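Local coordinates for protein amidase (Bacillus anthracis, PDB 5EWQ) that probably hydrolyses carboxylic acid amides to the acid and ammonia, as expected of an amidase-family enzyme, at residues S63-I75 with V88-L102. Numbering follows the deposited sequence.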
loop_
_atom_site.group_PDB
_atom_site.type_symbol
_atom_site.label_atom_id
_atom_site.label_comp_id
_atom_site.label_asym_id
_atom_site.label_seq_id
_atom_site.Cartn_x
_atom_site.Cartn_y
_atom_site.Cartn_z
ATOM N N SER A 63 9.665 -15.297 19.806
ATOM C CA SER A 63 8.268 -15.170 20.199
ATOM C C SER A 63 7.653 -13.929 19.560
ATOM O O SER A 63 8.356 -13.125 18.945
ATOM C CB SER A 63 8.136 -15.108 21.722
ATOM O OG SER A 63 8.801 -13.972 22.248
ATOM N N TYR A 64 6.341 -13.776 19.704
ATOM C CA TYR A 64 5.641 -12.626 19.143
ATOM C C TYR A 64 6.026 -11.336 19.860
ATOM O O TYR A 64 6.109 -10.274 19.243
ATOM C CB TYR A 64 4.127 -12.835 19.213
ATOM C CG TYR A 64 3.615 -13.882 18.251
ATOM C CD1 TYR A 64 4.045 -13.910 16.930
ATOM C CD2 TYR A 64 2.709 -14.850 18.665
ATOM C CE1 TYR A 64 3.580 -14.864 16.048
ATOM C CE2 TYR A 64 2.241 -15.811 17.790
ATOM C CZ TYR A 64 2.680 -15.813 16.483
ATOM O OH TYR A 64 2.215 -16.768 15.607
ATOM N N GLU A 65 6.264 -11.437 21.164
ATOM C CA GLU A 65 6.680 -10.287 21.958
ATOM C C GLU A 65 8.057 -9.801 21.518
ATOM O O GLU A 65 8.302 -8.599 21.423
ATOM C CB GLU A 65 6.690 -10.637 23.447
ATOM C CG GLU A 65 7.086 -9.483 24.351
ATOM C CD GLU A 65 7.124 -9.877 25.814
ATOM O OE1 GLU A 65 7.441 -9.009 26.655
ATOM O OE2 GLU A 65 6.838 -11.053 26.124
ATOM N N GLU A 66 8.951 -10.748 21.249
ATOM C CA GLU A 66 10.287 -10.426 20.763
ATOM C C GLU A 66 10.229 -9.835 19.360
ATOM O O GLU A 66 10.950 -8.889 19.045
ATOM C CB GLU A 66 11.179 -11.668 20.767
ATOM C CG GLU A 66 11.570 -12.156 22.150
ATOM C CD GLU A 66 12.393 -13.429 22.102
ATOM O OE1 GLU A 66 11.833 -14.485 21.741
ATOM O OE2 GLU A 66 13.598 -13.372 22.420
ATOM N N LEU A 67 9.364 -10.402 18.524
ATOM C CA LEU A 67 9.198 -9.940 17.150
ATOM C C LEU A 67 8.723 -8.492 17.111
ATOM O O LEU A 67 9.208 -7.691 16.312
ATOM C CB LEU A 67 8.212 -10.838 16.401
ATOM C CG LEU A 67 7.942 -10.482 14.938
ATOM C CD1 LEU A 67 9.219 -10.572 14.121
ATOM C CD2 LEU A 67 6.866 -11.384 14.356
ATOM N N THR A 68 7.774 -8.165 17.981
ATOM C CA THR A 68 7.245 -6.810 18.067
ATOM C C THR A 68 8.303 -5.852 18.607
ATOM O O THR A 68 8.405 -4.709 18.161
ATOM C CB THR A 68 5.989 -6.753 18.961
ATOM O OG1 THR A 68 5.004 -7.666 18.461
ATOM C CG2 THR A 68 5.406 -5.348 18.986
ATOM N N SER A 69 9.093 -6.332 19.564
ATOM C CA SER A 69 10.135 -5.521 20.188
ATOM C C SER A 69 11.190 -5.078 19.180
ATOM O O SER A 69 11.656 -3.940 19.219
ATOM C CB SER A 69 10.804 -6.293 21.328
ATOM O OG SER A 69 11.532 -7.403 20.834
ATOM N N ILE A 70 11.563 -5.985 18.282
ATOM C CA ILE A 70 12.566 -5.694 17.263
ATOM C C ILE A 70 12.103 -4.580 16.332
ATOM O O ILE A 70 12.844 -3.634 16.063
ATOM C CB ILE A 70 12.901 -6.945 16.429
ATOM C CG1 ILE A 70 13.505 -8.033 17.318
ATOM C CG2 ILE A 70 13.858 -6.597 15.299
ATOM C CD1 ILE A 70 13.803 -9.322 16.589
ATOM N N TYR A 71 10.871 -4.694 15.850
ATOM C CA TYR A 71 10.303 -3.703 14.944
ATOM C C TYR A 71 10.216 -2.326 15.595
ATOM O O TYR A 71 10.609 -1.327 14.996
ATOM C CB TYR A 71 8.921 -4.152 14.468
ATOM C CG TYR A 71 8.972 -5.318 13.510
ATOM C CD1 TYR A 71 9.910 -5.360 12.488
ATOM C CD2 TYR A 71 8.093 -6.384 13.634
ATOM C CE1 TYR A 71 9.966 -6.423 11.609
ATOM C CE2 TYR A 71 8.142 -7.454 12.762
ATOM C CZ TYR A 71 9.079 -7.468 11.751
ATOM O OH TYR A 71 9.135 -8.530 10.877
ATOM N N LEU A 72 9.706 -2.284 16.822
ATOM C CA LEU A 72 9.611 -1.034 17.570
ATOM C C LEU A 72 10.992 -0.424 17.786
ATOM O O LEU A 72 11.158 0.795 17.728
ATOM C CB LEU A 72 8.924 -1.264 18.918
ATOM C CG LEU A 72 7.461 -1.707 18.880
ATOM C CD1 LEU A 72 6.929 -1.909 20.291
ATOM C CD2 LEU A 72 6.613 -0.699 18.121
ATOM N N PHE A 73 11.976 -1.281 18.031
ATOM C CA PHE A 73 13.349 -0.838 18.231
ATOM C C PHE A 73 13.932 -0.268 16.942
ATOM O O PHE A 73 14.660 0.724 16.965
ATOM C CB PHE A 73 14.214 -1.991 18.744
ATOM C CG PHE A 73 15.655 -1.626 18.950
ATOM C CD1 PHE A 73 16.027 -0.769 19.971
ATOM C CD2 PHE A 73 16.641 -2.150 18.129
ATOM C CE1 PHE A 73 17.355 -0.434 20.166
ATOM C CE2 PHE A 73 17.970 -1.819 18.318
ATOM C CZ PHE A 73 18.327 -0.960 19.339
ATOM N N ARG A 74 13.602 -0.898 15.818
ATOM C CA ARG A 74 14.085 -0.444 14.519
ATOM C C ARG A 74 13.429 0.872 14.112
ATOM O O ARG A 74 14.080 1.745 13.543
ATOM C CB ARG A 74 13.837 -1.510 13.449
ATOM C CG ARG A 74 14.693 -2.757 13.611
ATOM C CD ARG A 74 14.480 -3.726 12.461
ATOM N NE ARG A 74 14.814 -3.122 11.175
ATOM C CZ ARG A 74 16.032 -3.121 10.643
ATOM N NH1 ARG A 74 17.039 -3.694 11.288
ATOM N NH2 ARG A 74 16.243 -2.546 9.468
ATOM N N ILE A 75 12.139 1.009 14.405
ATOM C CA ILE A 75 11.419 2.247 14.126
ATOM C C ILE A 75 11.997 3.390 14.958
ATOM O O ILE A 75 12.109 4.524 14.491
ATOM C CB ILE A 75 9.907 2.102 14.413
ATOM C CG1 ILE A 75 9.283 1.065 13.478
ATOM C CG2 ILE A 75 9.191 3.436 14.254
ATOM C CD1 ILE A 75 7.826 0.781 13.765
ATOM N N VAL A 88 6.522 6.290 9.727
ATOM C CA VAL A 88 5.531 5.845 10.699
ATOM C C VAL A 88 4.840 7.030 11.364
ATOM O O VAL A 88 5.496 7.894 11.946
ATOM C CB VAL A 88 6.168 4.957 11.782
ATOM C CG1 VAL A 88 5.124 4.530 12.799
ATOM C CG2 VAL A 88 6.829 3.745 11.148
ATOM N N THR A 89 3.514 7.067 11.272
ATOM C CA THR A 89 2.737 8.136 11.887
ATOM C C THR A 89 2.303 7.769 13.298
ATOM O O THR A 89 2.385 8.586 14.213
ATOM C CB THR A 89 1.482 8.480 11.061
ATOM O OG1 THR A 89 0.743 7.283 10.790
ATOM C CG2 THR A 89 1.867 9.143 9.751
ATOM N N GLU A 90 1.842 6.536 13.471
ATOM C CA GLU A 90 1.310 6.108 14.756
ATOM C C GLU A 90 1.872 4.761 15.193
ATOM O O GLU A 90 2.224 3.922 14.364
ATOM C CB GLU A 90 -0.217 6.036 14.696
ATOM C CG GLU A 90 -0.904 6.520 15.957
ATOM C CD GLU A 90 -0.818 8.025 16.119
ATOM O OE1 GLU A 90 -0.734 8.496 17.275
ATOM O OE2 GLU A 90 -0.838 8.736 15.092
ATOM N N ILE A 91 1.956 4.564 16.505
ATOM C CA ILE A 91 2.386 3.294 17.076
ATOM C C ILE A 91 1.394 2.836 18.135
ATOM O O ILE A 91 1.043 3.599 19.033
ATOM C CB ILE A 91 3.793 3.394 17.703
ATOM C CG1 ILE A 91 4.857 3.515 16.611
ATOM C CG2 ILE A 91 4.082 2.179 18.573
ATOM C CD1 ILE A 91 4.983 2.283 15.742
ATOM N N ASN A 92 0.934 1.594 18.018
ATOM C CA ASN A 92 0.037 1.010 19.005
ATOM C C ASN A 92 0.723 0.907 20.364
ATOM O O ASN A 92 1.719 0.198 20.506
ATOM C CB ASN A 92 -0.438 -0.371 18.542
ATOM C CG ASN A 92 -1.618 -0.893 19.346
ATOM O OD1 ASN A 92 -1.841 -0.493 20.488
ATOM N ND2 ASN A 92 -2.381 -1.801 18.747
ATOM N N PRO A 93 0.197 1.624 21.368
ATOM C CA PRO A 93 0.749 1.549 22.725
ATOM C C PRO A 93 0.477 0.197 23.373
ATOM O O PRO A 93 1.152 -0.175 24.332
ATOM C CB PRO A 93 0.015 2.671 23.464
ATOM C CG PRO A 93 -1.268 2.824 22.725
ATOM C CD PRO A 93 -0.936 2.561 21.286
ATOM N N ASN A 94 -0.505 -0.526 22.845
ATOM C CA ASN A 94 -0.850 -1.846 23.354
ATOM C C ASN A 94 -0.282 -2.958 22.479
ATOM O O ASN A 94 -0.714 -4.106 22.568
ATOM C CB ASN A 94 -2.370 -1.998 23.458
ATOM C CG ASN A 94 -3.004 -0.933 24.330
ATOM O OD1 ASN A 94 -2.404 -0.468 25.299
ATOM N ND2 ASN A 94 -4.226 -0.540 23.988
ATOM N N ALA A 95 0.686 -2.609 21.635
ATOM C CA ALA A 95 1.282 -3.566 20.705
ATOM C C ALA A 95 1.932 -4.737 21.433
ATOM O O ALA A 95 1.839 -5.882 20.990
ATOM C CB ALA A 95 2.300 -2.871 19.815
HETATM N N MSE A 96 2.589 -4.445 22.551
HETATM C CA MSE A 96 3.244 -5.478 23.343
HETATM C C MSE A 96 2.231 -6.283 24.148
HETATM O O MSE A 96 2.343 -7.503 24.258
HETATM C CB MSE A 96 4.288 -4.859 24.273
HETATM C CG MSE A 96 5.463 -4.227 23.545
HETATM SE SE MSE A 96 6.588 -5.537 22.634
HETATM C CE MSE A 96 8.193 -5.356 23.725
ATOM N N GLU A 97 1.239 -5.594 24.707
ATOM C CA GLU A 97 0.208 -6.247 25.507
ATOM C C GLU A 97 -0.602 -7.226 24.663
ATOM O O GLU A 97 -0.996 -8.291 25.136
ATOM C CB GLU A 97 -0.715 -5.208 26.148
ATOM C CG GLU A 97 -1.792 -5.802 27.043
ATOM C CD GLU A 97 -2.486 -4.758 27.895
ATOM O OE1 GLU A 97 -3.423 -4.100 27.392
ATOM O OE2 GLU A 97 -2.094 -4.594 29.070
ATOM N N GLU A 98 -0.841 -6.859 23.408
ATOM C CA GLU A 98 -1.548 -7.735 22.483
ATOM C C GLU A 98 -0.643 -8.867 22.013
ATOM O O GLU A 98 -1.103 -9.983 21.779
ATOM C CB GLU A 98 -2.071 -6.942 21.282
ATOM C CG GLU A 98 -3.135 -5.913 21.630
ATOM C CD GLU A 98 -3.535 -5.063 20.440
ATOM O OE1 GLU A 98 -3.272 -5.481 19.293
ATOM O OE2 GLU A 98 -4.108 -3.973 20.654
ATOM N N ALA A 99 0.649 -8.575 21.886
ATOM C CA ALA A 99 1.620 -9.563 21.424
ATOM C C ALA A 99 1.815 -10.681 22.444
ATOM O O ALA A 99 1.874 -11.856 22.082
ATOM C CB ALA A 99 2.950 -8.894 21.117
ATOM N N ARG A 100 1.920 -10.308 23.716
ATOM C CA ARG A 100 2.106 -11.282 24.786
ATOM C C ARG A 100 0.887 -12.187 24.919
ATOM O O ARG A 100 1.015 -13.379 25.196
ATOM C CB ARG A 100 2.384 -10.581 26.117
ATOM C CG ARG A 100 3.630 -9.709 26.120
ATOM C CD ARG A 100 3.923 -9.171 27.513
ATOM N NE ARG A 100 5.006 -8.190 27.508
ATOM C CZ ARG A 100 4.830 -6.879 27.641
ATOM N NH1 ARG A 100 3.609 -6.385 27.799
ATOM N NH2 ARG A 100 5.874 -6.062 27.623
ATOM N N LYS A 101 -0.295 -11.612 24.718
ATOM C CA LYS A 101 -1.540 -12.366 24.805
ATOM C C LYS A 101 -1.650 -13.366 23.658
ATOM O O LYS A 101 -2.244 -14.435 23.807
ATOM C CB LYS A 101 -2.742 -11.420 24.804
ATOM C CG LYS A 101 -4.075 -12.108 25.053
ATOM C CD LYS A 101 -5.217 -11.105 25.115
ATOM C CE LYS A 101 -6.542 -11.799 25.389
ATOM N NZ LYS A 101 -7.672 -10.832 25.473
ATOM N N LEU A 102 -1.071 -13.014 22.515
ATOM C CA LEU A 102 -1.057 -13.905 21.360
ATOM C C LEU A 102 -0.024 -15.012 21.544
ATOM O O LEU A 102 -0.098 -16.054 20.896
ATOM C CB LEU A 102 -0.774 -13.119 20.078
ATOM C CG LEU A 102 -1.887 -12.173 19.620
ATOM C CD1 LEU A 102 -1.410 -11.289 18.479
ATOM C CD2 LEU A 102 -3.126 -12.958 19.213
#
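Tyr64 lays the CD2 edge of its ring beside the last turn of segment 88-102, with CD2 4.1 Å from CB of Leu102; its hydroxyl is hydrogen-bonded to Gln54 OE1. Glu65, fully extended with CG anti to the backbone N (chi1 -179°), reaches Arg100 in the one salt bridge between the segments. Arg100 NE lies 2.7 Å from Glu65 OE1, and the N-H points nearly straight at it. The oxygen sits at the guanidinium edge but is approached from above the carboxylate plane, the two planes being almost perpendicular (89°). Next, Thr68 turns OG1 back to Tyr64 O, which also takes Thr68 N from its opposite face, while CG2 lies 3.8 Å from SE of Met96. This selenomethionine is a knob in a hole formed by Glu65, Thr68, Ser69 and Leu72, bent so that CE ends 3.7 Å from Ser69 CB. Helices 64-75 and 95-102 run roughly antiparallel (154°), and helix 95-102 follows strand 88-91, an outermost strand of the large mixed sheet in the amidase fold. Farther along, the Leu72 side chain crosses that of Ile91 at a slant, CD2 3.9 Å from Ile91 CG2. Ile75 meets Ile91 tip to tip through their CD1 atoms and sets CG2 against Val88 CG2, with Val22 of helix 20-28 touching both isoleucines.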